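Side-chain contacts in T cell receptor mu chain (PDB 7L15), which probably recognises antigen at the T cell surface as the mu chain of the marsupial gamma mu T cell receptor, paired with a gamma chain: residues L32-Q37 with G101-A106; S79-E82 with Q87-L90. One frame throughout, in Å; residues are numbered along the deposited sequence.

Contact 1: residues L32-Q37 with G101-A106; sequences LSLKCQ and GQYHCA
Cys36 and Cys105 supply the one covalent tie between these two strands, a disulfide with SG to SG at 2.1 Å and a chi3 of -82°. Each SG is anti to its own backbone N and the two CB atoms point across the gap; the CA atoms of Cys36 and Cys105 are 6.3 Å apart. No hydrogen bond runs between the strands. The axes of the short segments come within 8.2 Å and are turned by 39°, the geometry of layers packed face to face. This is the intersheet disulfide of the immunoglobulin V-set sandwich, joining strand B (32-39) to strand F (101-109), with Trp50, in the next strand of the F layer (48-53), packed against both Leu34 and Cys36.

The apolar contacts gather on Tyr103. Leu32 comes at the ring from the opposite direction and lays CD2 over one face in a CH-pi contact, 4.0 Å from the centroid and displaced toward the phenol end, with CZ the closest ring atom. Leu34 crosses the tyrosine at about a right angle and works at the other end of the side chain: its CD1 lies 3.4 Å from Tyr103 CB and 3.6 Å from Tyr103 CG. CG of Tyr103 is anti to its carbonyl carbon, and the ring extends from the end that Leu34 meets to the end beneath Leu32.

The hydroxyl of Tyr103 bonds to the carbonyl O of Asp99, the tyrosine corner known from Greek-key beta proteins, which ties down the far end of the ring that Leu32 overlies.

Contact 2: residues S79-E82 with Q87-L90; sequences SSRE and QIFL
Ser80 and Phe89 face each other as a hydrogen-bonded antiparallel pair, and their two backbone bonds differ in quality: Phe89 N to Ser80 O is 2.8 Å, whereas Ser80 N to Phe89 O is 3.2 Å, its donor well above the carbonyl plane. Glu82 and Gln87 form the next such pair, with Glu82 N reaching Gln87 O in an almost straight bond (177°) and the return bond, Gln87 N to Glu82 O, longer at 3.3 Å.

The Phe89 ring leans diagonally along the neighbouring strand. With CG beside the backbone N (chi1 -52°), it brings CE1 to 3.6 Å from Glu82 CB, which meets the ring at its edge and in its plane, while Ser80 OG lies 3.8 Å from Phe89 CB. On the opposite face of the sheet, Arg81 CG packs on Ile88 CG2 at 3.6 Å, the two side chains crossing obliquely.

Farther out, Arg81 NE makes a salt bridge with Asp83 and its NH1 bonds to Lys44 O; together they fix the guanidinium beyond the aliphatic contact. Gln87 NE2 is held by Gln37 OE1, and Ser79 OG by Thr63 OG1. Strands 77-82 and 87-92 thus make the D-E beta hairpin of an immunoglobulin V-set domain.

Contacts 1 and 2, with centres 10 Å apart, show how one V-set domain combines pairing within a layer with packing between layers. Strand 32-39 is shared by both: Cys36 N lies 2.8 Å from Ile88 O and Leu34 O 2.9 Å from Leu90 N, both probable hydrogen bonds, so strand 87-92 of the contact 2 hairpin lies beside strand 32-39, which carries half of the disulfide, in the same layer. Along the chain, contact 2 is nested inside the loop that contact 1 closes. The glycan sugar near Asn66, probably N-linked to it, lies about 8 Å from the Arg81 side chain and marks a glycosylated surface, not a ligand pocket.

Contact 1: residues L32-Q37 with G101-A106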
loop_
_atom_site.group_PDB
_atom_site.type_symbol
_atom_site.label_atom_id
_atom_site.label_comp_id
_atom_site.label_asym_id
_atom_site.label_seq_id
_atom_site.Cartn_x
_atom_site.Cartn_y
_atom_site.Cartn_z
ATOM N N LEU A 32 13.796 4.297 -15.157
ATOM C CA LEU A 32 13.812 5.267 -14.076
ATOM C C LEU A 32 15.255 5.679 -13.799
ATOM O O LEU A 32 16.125 4.822 -13.652
ATOM C CB LEU A 32 13.173 4.661 -12.828
ATOM C CG LEU A 32 13.081 5.579 -11.610
ATOM C CD1 LEU A 32 12.188 6.765 -11.943
ATOM C CD2 LEU A 32 12.550 4.808 -10.421
ATOM N N SER A 33 15.509 6.987 -13.729
ATOM C CA SER A 33 16.815 7.513 -13.333
ATOM C C SER A 33 16.628 8.531 -12.216
ATOM O O SER A 33 16.094 9.613 -12.454
ATOM C CB SER A 33 17.532 8.165 -14.515
ATOM O OG SER A 33 17.385 7.389 -15.685
ATOM N N LEU A 34 17.093 8.212 -11.009
ATOM C CA LEU A 34 16.981 9.137 -9.893
ATOM C C LEU A 34 18.363 9.595 -9.455
ATOM O O LEU A 34 19.358 8.885 -9.623
ATOM C CB LEU A 34 16.247 8.506 -8.702
ATOM C CG LEU A 34 14.834 7.982 -8.997
ATOM C CD1 LEU A 34 14.101 7.545 -7.733
ATOM C CD2 LEU A 34 14.018 9.029 -9.726
ATOM N N LYS A 35 18.412 10.789 -8.882
ATOM C CA LYS A 35 19.640 11.333 -8.329
ATOM C C LYS A 35 19.419 11.628 -6.852
ATOM O O LYS A 35 18.336 12.062 -6.453
ATOM C CB LYS A 35 20.081 12.606 -9.081
ATOM C CG LYS A 35 21.255 13.315 -8.423
ATOM C CD LYS A 35 21.894 14.360 -9.329
ATOM C CE LYS A 35 20.912 15.446 -9.704
ATOM N NZ LYS A 35 21.615 16.717 -10.003
ATOM N N CYS A 36 20.433 11.372 -6.037
ATOM C CA CYS A 36 20.432 11.770 -4.635
ATOM C C CYS A 36 21.665 12.631 -4.388
ATOM O O CYS A 36 22.788 12.129 -4.401
ATOM C CB CYS A 36 20.418 10.557 -3.719
ATOM S SG CYS A 36 20.603 10.961 -1.918
ATOM N N GLN A 37 21.446 13.925 -4.161
ATOM C CA GLN A 37 22.503 14.866 -3.817
ATOM C C GLN A 37 22.766 14.802 -2.316
ATOM O O GLN A 37 21.847 15.021 -1.517
ATOM C CB GLN A 37 22.084 16.276 -4.223
ATOM C CG GLN A 37 23.101 17.334 -3.850
ATOM C CD GLN A 37 24.316 17.274 -4.730
ATOM O OE1 GLN A 37 24.250 17.633 -5.905
ATOM N NE2 GLN A 37 25.430 16.794 -4.183
ATOM N N GLY A 101 5.750 4.445 -6.215
ATOM C CA GLY A 101 5.897 4.690 -4.801
ATOM C C GLY A 101 6.858 5.840 -4.555
ATOM O O GLY A 101 7.161 6.625 -5.450
ATOM N N GLN A 102 7.309 5.927 -3.312
ATOM C CA GLN A 102 8.203 6.986 -2.877
ATOM C C GLN A 102 9.611 6.413 -2.753
ATOM O O GLN A 102 9.862 5.553 -1.903
ATOM C CB GLN A 102 7.739 7.563 -1.543
ATOM C CG GLN A 102 8.505 8.802 -1.132
ATOM C CD GLN A 102 7.922 10.067 -1.740
ATOM O OE1 GLN A 102 6.927 10.016 -2.476
ATOM N NE2 GLN A 102 8.525 11.215 -1.416
ATOM N N TYR A 103 10.527 6.908 -3.576
ATOM C CA TYR A 103 11.907 6.435 -3.575
ATOM C C TYR A 103 12.762 7.285 -2.635
ATOM O O TYR A 103 12.862 8.503 -2.807
ATOM C CB TYR A 103 12.462 6.459 -4.998
ATOM C CG TYR A 103 11.930 5.325 -5.839
ATOM C CD1 TYR A 103 10.657 5.386 -6.387
ATOM C CD2 TYR A 103 12.689 4.168 -6.051
ATOM C CE1 TYR A 103 10.156 4.343 -7.135
ATOM C CE2 TYR A 103 12.192 3.110 -6.799
ATOM C CZ TYR A 103 10.924 3.204 -7.333
ATOM O OH TYR A 103 10.404 2.171 -8.076
ATOM N N HIS A 104 13.393 6.638 -1.664
ATOM C CA HIS A 104 14.214 7.299 -0.663
ATOM C C HIS A 104 15.669 6.894 -0.828
ATOM O O HIS A 104 15.978 5.714 -0.996
ATOM C CB HIS A 104 13.747 6.951 0.753
ATOM C CG HIS A 104 12.410 7.516 1.100
ATOM N ND1 HIS A 104 12.261 8.699 1.790
ATOM C CD2 HIS A 104 11.157 7.077 0.830
ATOM C CE1 HIS A 104 10.975 8.948 1.957
ATOM N NE2 HIS A 104 10.283 7.980 1.386
ATOM N N CYS A 105 16.543 7.890 -0.817
ATOM C CA CYS A 105 17.959 7.703 -0.559
ATOM C C CYS A 105 18.180 7.479 0.940
ATOM O O CYS A 105 17.534 8.116 1.776
ATOM C CB CYS A 105 18.679 8.958 -1.044
ATOM S SG CYS A 105 20.465 9.082 -1.060
ATOM N N ALA A 106 19.082 6.567 1.286
ATOM C CA ALA A 106 19.337 6.256 2.692
ATOM C C ALA A 106 20.834 6.143 2.958
ATOM O O ALA A 106 21.579 5.652 2.109
ATOM C CB ALA A 106 18.649 4.946 3.115
#

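Contact 2: residues S79-E82 with Q87-L90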
loop_
_atom_site.group_PDB
_atom_site.type_symbol
_atom_site.label_atom_id
_atom_site.label_comp_id
_atom_site.label_asym_id
_atom_site.label_seq_id
_atom_site.Cartn_x
_atom_site.Cartn_y
_atom_site.Cartn_z
ATOM N N SER A 79 22.779 1.065 -9.140
ATOM C CA SER A 79 23.100 2.368 -8.589
ATOM C C SER A 79 24.552 2.696 -8.916
ATOM O O SER A 79 25.339 1.822 -9.266
ATOM C CB SER A 79 22.847 2.412 -7.081
ATOM O OG SER A 79 23.518 1.344 -6.450
ATOM N N SER A 80 24.899 3.973 -8.821
ATOM C CA SER A 80 26.251 4.397 -9.156
ATOM C C SER A 80 26.527 5.716 -8.453
ATOM O O SER A 80 25.623 6.341 -7.885
ATOM C CB SER A 80 26.430 4.530 -10.671
ATOM O OG SER A 80 25.485 5.443 -11.199
ATOM N N ARG A 81 27.789 6.146 -8.536
ATOM C CA ARG A 81 28.332 7.247 -7.752
ATOM C C ARG A 81 29.064 8.255 -8.629
ATOM O O ARG A 81 29.753 7.879 -9.582
ATOM C CB ARG A 81 29.306 6.724 -6.710
ATOM C CG ARG A 81 28.840 6.915 -5.304
ATOM C CD ARG A 81 29.626 6.053 -4.339
ATOM N NE ARG A 81 31.030 6.430 -4.265
ATOM C CZ ARG A 81 31.746 6.409 -3.142
ATOM N NH1 ARG A 81 31.172 6.049 -2.003
ATOM N NH2 ARG A 81 33.030 6.752 -3.154
ATOM N N GLU A 82 28.939 9.533 -8.275
ATOM C CA GLU A 82 29.699 10.623 -8.888
ATOM C C GLU A 82 30.455 11.339 -7.769
ATOM O O GLU A 82 29.876 12.158 -7.048
ATOM C CB GLU A 82 28.778 11.575 -9.642
ATOM C CG GLU A 82 29.456 12.838 -10.157
ATOM C CD GLU A 82 29.986 12.686 -11.564
ATOM O OE1 GLU A 82 30.788 13.547 -11.992
ATOM O OE2 GLU A 82 29.596 11.710 -12.240
ATOM N N GLN A 87 27.189 12.724 -5.277
ATOM C CA GLN A 87 25.871 12.227 -5.657
ATOM C C GLN A 87 25.907 10.716 -5.842
ATOM O O GLN A 87 26.952 10.147 -6.170
ATOM C CB GLN A 87 25.391 12.885 -6.957
ATOM C CG GLN A 87 25.385 14.409 -6.921
ATOM C CD GLN A 87 25.375 14.995 -8.318
ATOM O OE1 GLN A 87 25.890 14.388 -9.255
ATOM N NE2 GLN A 87 24.784 16.172 -8.466
ATOM N N ILE A 88 24.761 10.062 -5.609
ATOM C CA ILE A 88 24.552 8.692 -6.069
ATOM C C ILE A 88 23.275 8.651 -6.889
ATOM O O ILE A 88 22.368 9.467 -6.710
ATOM C CB ILE A 88 24.467 7.635 -4.947
ATOM C CG1 ILE A 88 23.094 7.656 -4.263
ATOM C CG2 ILE A 88 25.586 7.819 -3.958
ATOM C CD1 ILE A 88 22.746 6.342 -3.594
ATOM N N PHE A 89 23.214 7.676 -7.791
ATOM C CA PHE A 89 22.129 7.553 -8.750
ATOM C C PHE A 89 21.467 6.194 -8.634
ATOM O O PHE A 89 22.058 5.231 -8.139
ATOM C CB PHE A 89 22.626 7.765 -10.168
ATOM C CG PHE A 89 23.392 9.029 -10.332
ATOM C CD1 PHE A 89 24.757 9.070 -10.048
ATOM C CD2 PHE A 89 22.751 10.196 -10.731
ATOM C CE1 PHE A 89 25.470 10.245 -10.174
ATOM C CE2 PHE A 89 23.457 11.384 -10.857
ATOM C CZ PHE A 89 24.821 11.409 -10.583
ATOM N N LEU A 90 20.214 6.147 -9.068
ATOM C CA LEU A 90 19.454 4.915 -9.162
ATOM C C LEU A 90 19.005 4.740 -10.602
ATOM O O LEU A 90 18.601 5.704 -11.260
ATOM C CB LEU A 90 18.248 4.939 -8.223
ATOM C CG LEU A 90 17.203 3.838 -8.387
ATOM C CD1 LEU A 90 17.762 2.539 -7.904
ATOM C CD2 LEU A 90 15.927 4.159 -7.609
#